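Local structure of N-acetylmuramoyl-L-alanine amidase (7AGL) at residues L61-L66 and A204-V208. The protein is a zinc-dependent amidase that probably cleaves the bond between N-acetylmuramic acid and L-alanine in the peptidoglycan of mycobacterial cell walls. Residues are numbered along the deposited sequence; the frame is centred on the assembly and turned at random. Where two conformers were deposited one is given.
Sequences LIRQQL and AQAVV
A204, I62 and Q65 illustrate how one small residue lets two helix backbones come close at a single point. The methyl of A204 sits between three side chains of segment 61-66: L61 lays its CB against it, I62 brings CG1 to 3.6 Å from A204 CB, and Q65 touches it with NE2. Here the I62 and A204 CA atoms are 5.0 Å apart. I62 divides its branches between two valines. Its CG1 stands anti to the carbonyl carbon (chi1 -65°), and the extended arm beyond it carries CD1 to 3.8 Å from V207 CG1, crossing that valine nearly at right angles; CG2 instead slides past V208. Q65, extended beyond CG, reaches the near face of the partner helix, its OE1 by Q205 CA and V208 CG2, although this holds for one of two conformers and the amide position is less certain. Q205 gives its NE2 to S201 OG in a hydrogen bond. L66 closes the other end more loosely through CD2 on V208 CG1. Further out, I62 and L66 rest on L12 and V10 of strand 9-14, while V207 packs on M141 and L145 of helix 132-147. The side chain of I62 is about 14 Å from the zinc, so this is packing away from the metal site. The axes of segments 61-66 and 204-208 approach to 9.0 Å at -51°. Helix 51-68 thus packs on the mixed sheet and helix 197-215 lies against it and helix 132-147, helix-to-helix packing beside the sheet of an alpha/beta zinc amidase.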
ATOM      1  N   LEU A  61       7.861  -6.954   7.567  1.00 20.22           N
ATOM      2  CA  LEU A  61       9.238  -6.980   7.091  1.00 21.18           C
ATOM      3  C   LEU A  61       9.724  -5.581   6.735  1.00 23.29           C
ATOM      4  O   LEU A  61      10.873  -5.224   7.029  1.00 23.68           O
ATOM      5  CB  LEU A  61       9.359  -7.920   5.886  1.00 23.88           C
ATOM      6  CG  LEU A  61       9.025  -9.385   6.166  1.00 22.33           C
ATOM      7  CD1 LEU A  61       8.986 -10.142   4.849  1.00 24.30           C
ATOM      8  CD2 LEU A  61      10.042 -10.021   7.126  1.00 25.66           C
ATOM      9  N   ILE A  62       8.864  -4.774   6.099  1.00 22.78           N
ATOM     10  CA  ILE A  62       9.209  -3.377   5.830  1.00 20.07           C
ATOM     11  C   ILE A  62       9.530  -2.648   7.131  1.00 22.03           C
ATOM     12  O   ILE A  62      10.545  -1.941   7.233  1.00 25.93           O
ATOM     13  CB  ILE A  62       8.072  -2.670   5.069  1.00 20.33           C
ATOM     14  CG1 ILE A  62       7.887  -3.294   3.682  1.00 23.19           C
ATOM     15  CG2 ILE A  62       8.385  -1.192   4.927  1.00 20.74           C
ATOM     16  CD1 ILE A  62       6.594  -2.861   3.007  1.00 22.02           C
ATOM     17  N   ARG A  63       8.666  -2.807   8.144  0.65 21.95           N
ATOM     18  CA  ARG A  63       8.855  -2.102   9.413  0.65 22.08           C
ATOM     19  C   ARG A  63      10.191  -2.462  10.039  0.65 25.02           C
ATOM     20  O   ARG A  63      10.938  -1.587  10.489  0.65 25.40           O
ATOM     21  CB  ARG A  63       7.725  -2.416  10.402  0.65 21.52           C
ATOM     22  CG  ARG A  63       7.719  -1.412  11.577  0.65 26.41           C
ATOM     23  CD  ARG A  63       7.749  -1.992  13.010  0.65 32.32           C
ATOM     24  NE  ARG A  63       8.422  -3.280  13.178  0.65 31.63           N
ATOM     25  CZ  ARG A  63       9.604  -3.467  13.772  0.65 32.71           C
ATOM     26  NH1 ARG A  63      10.295  -2.444  14.255  0.65 25.40           N
ATOM     27  NH2 ARG A  63      10.099  -4.698  13.886  0.65 34.13           N
ATOM     28  N   GLN A  64      10.506  -3.756  10.070  1.00 24.98           N
ATOM     29  CA  GLN A  64      11.754  -4.202  10.675  1.00 25.87           C
ATOM     30  C   GLN A  64      12.964  -3.580   9.981  1.00 24.78           C
ATOM     31  O   GLN A  64      13.915  -3.146  10.648  1.00 25.66           O
ATOM     32  CB  GLN A  64      11.814  -5.728  10.622  1.00 31.24           C
ATOM     33  CG  GLN A  64      12.958  -6.356  11.396  1.00 44.26           C
ATOM     34  CD  GLN A  64      13.061  -7.851  11.138  1.00 53.73           C
ATOM     35  OE1 GLN A  64      12.412  -8.385  10.229  1.00 53.30           O
ATOM     36  NE2 GLN A  64      13.882  -8.537  11.934  1.00 57.78           N
ATOM     37  N   GLN A  65      12.945  -3.528   8.645  0.51 26.94           N
ATOM     38  CA  GLN A  65      14.068  -2.953   7.911  0.51 27.14           C
ATOM     39  C   GLN A  65      14.184  -1.456   8.168  0.51 26.01           C
ATOM     40  O   GLN A  65      15.290  -0.937   8.360  0.51 30.37           O
ATOM     41  CB  GLN A  65      13.908  -3.240   6.416  0.51 29.50           C
ATOM     42  CG  GLN A  65      13.901  -4.725   6.061  0.51 28.62           C
ATOM     43  CD  GLN A  65      13.565  -4.978   4.599  0.51 33.59           C
ATOM     44  OE1 GLN A  65      13.886  -4.171   3.726  0.51 35.23           O
ATOM     45  NE2 GLN A  65      12.918  -6.101   4.327  0.51 30.24           N
ATOM     46  N   LEU A  66      13.049  -0.747   8.190  1.00 24.56           N
ATOM     47  CA  LEU A  66      13.084   0.693   8.446  1.00 24.23           C
ATOM     48  C   LEU A  66      13.593   0.987   9.848  1.00 23.76           C
ATOM     49  O   LEU A  66      14.394   1.911  10.043  1.00 26.12           O
ATOM     50  CB  LEU A  66      11.695   1.316   8.250  1.00 22.59           C
ATOM     51  CG  LEU A  66      11.201   1.390   6.803  1.00 22.71           C
ATOM     52  CD1 LEU A  66       9.743   1.830   6.788  1.00 22.04           C
ATOM     53  CD2 LEU A  66      12.097   2.345   5.995  1.00 23.47           C
ATOM     54  N   ALA A 204       9.574  -6.435   0.252  1.00 23.98           N
ATOM     55  CA  ALA A 204       9.768  -5.454   1.314  1.00 22.41           C
ATOM     56  C   ALA A 204      11.038  -4.646   1.083  1.00 23.29           C
ATOM     57  O   ALA A 204      11.034  -3.423   1.258  1.00 24.76           O
ATOM     58  CB  ALA A 204       9.811  -6.152   2.680  1.00 21.28           C
ATOM     59  N   GLN A 205      12.138  -5.318   0.713  1.00 21.29           N
ATOM     60  CA  GLN A 205      13.399  -4.613   0.468  1.00 22.88           C
ATOM     61  C   GLN A 205      13.229  -3.570  -0.620  1.00 27.22           C
ATOM     62  O   GLN A 205      13.778  -2.462  -0.526  1.00 25.54           O
ATOM     63  CB  GLN A 205      14.488  -5.604   0.068  1.00 24.87           C
ATOM     64  CG  GLN A 205      14.908  -6.523   1.175  1.00 32.31           C
ATOM     65  CD  GLN A 205      15.940  -7.509   0.697  1.00 45.52           C
ATOM     66  OE1 GLN A 205      16.967  -7.119   0.124  1.00 53.18           O
ATOM     67  NE2 GLN A 205      15.670  -8.797   0.901  1.00 46.47           N
ATOM     68  N   ALA A 206      12.465  -3.909  -1.661  1.00 23.35           N
ATOM     69  CA  ALA A 206      12.274  -2.992  -2.778  1.00 24.47           C
ATOM     70  C   ALA A 206      11.467  -1.775  -2.348  1.00 21.61           C
ATOM     71  O   ALA A 206      11.809  -0.644  -2.704  1.00 25.25           O
ATOM     72  CB  ALA A 206      11.585  -3.714  -3.935  1.00 25.57           C
ATOM     73  N   VAL A 207      10.395  -1.993  -1.577  1.00 22.03           N
ATOM     74  CA  VAL A 207       9.628  -0.875  -1.035  1.00 20.80           C
ATOM     75  C   VAL A 207      10.515   0.005  -0.168  1.00 22.92           C
ATOM     76  O   VAL A 207      10.469   1.242  -0.261  1.00 23.42           O
ATOM     77  CB  VAL A 207       8.409  -1.403  -0.262  1.00 21.93           C
ATOM     78  CG1 VAL A 207       7.710  -0.273   0.514  1.00 22.61           C
ATOM     79  CG2 VAL A 207       7.443  -2.082  -1.243  1.00 22.42           C
ATOM     80  N   VAL A 208      11.336  -0.611   0.693  1.00 22.41           N
ATOM     81  CA  VAL A 208      12.238   0.168   1.536  1.00 24.66           C
ATOM     82  C   VAL A 208      13.183   1.010   0.680  1.00 23.49           C
ATOM     83  O   VAL A 208      13.427   2.180   0.984  1.00 25.12           O
ATOM     84  CB  VAL A 208      13.003  -0.754   2.505  1.00 25.90           C
ATOM     85  CG1 VAL A 208      14.163  -0.012   3.153  1.00 26.61           C
ATOM     86  CG2 VAL A 208      12.046  -1.273   3.579  1.00 21.85           C
TER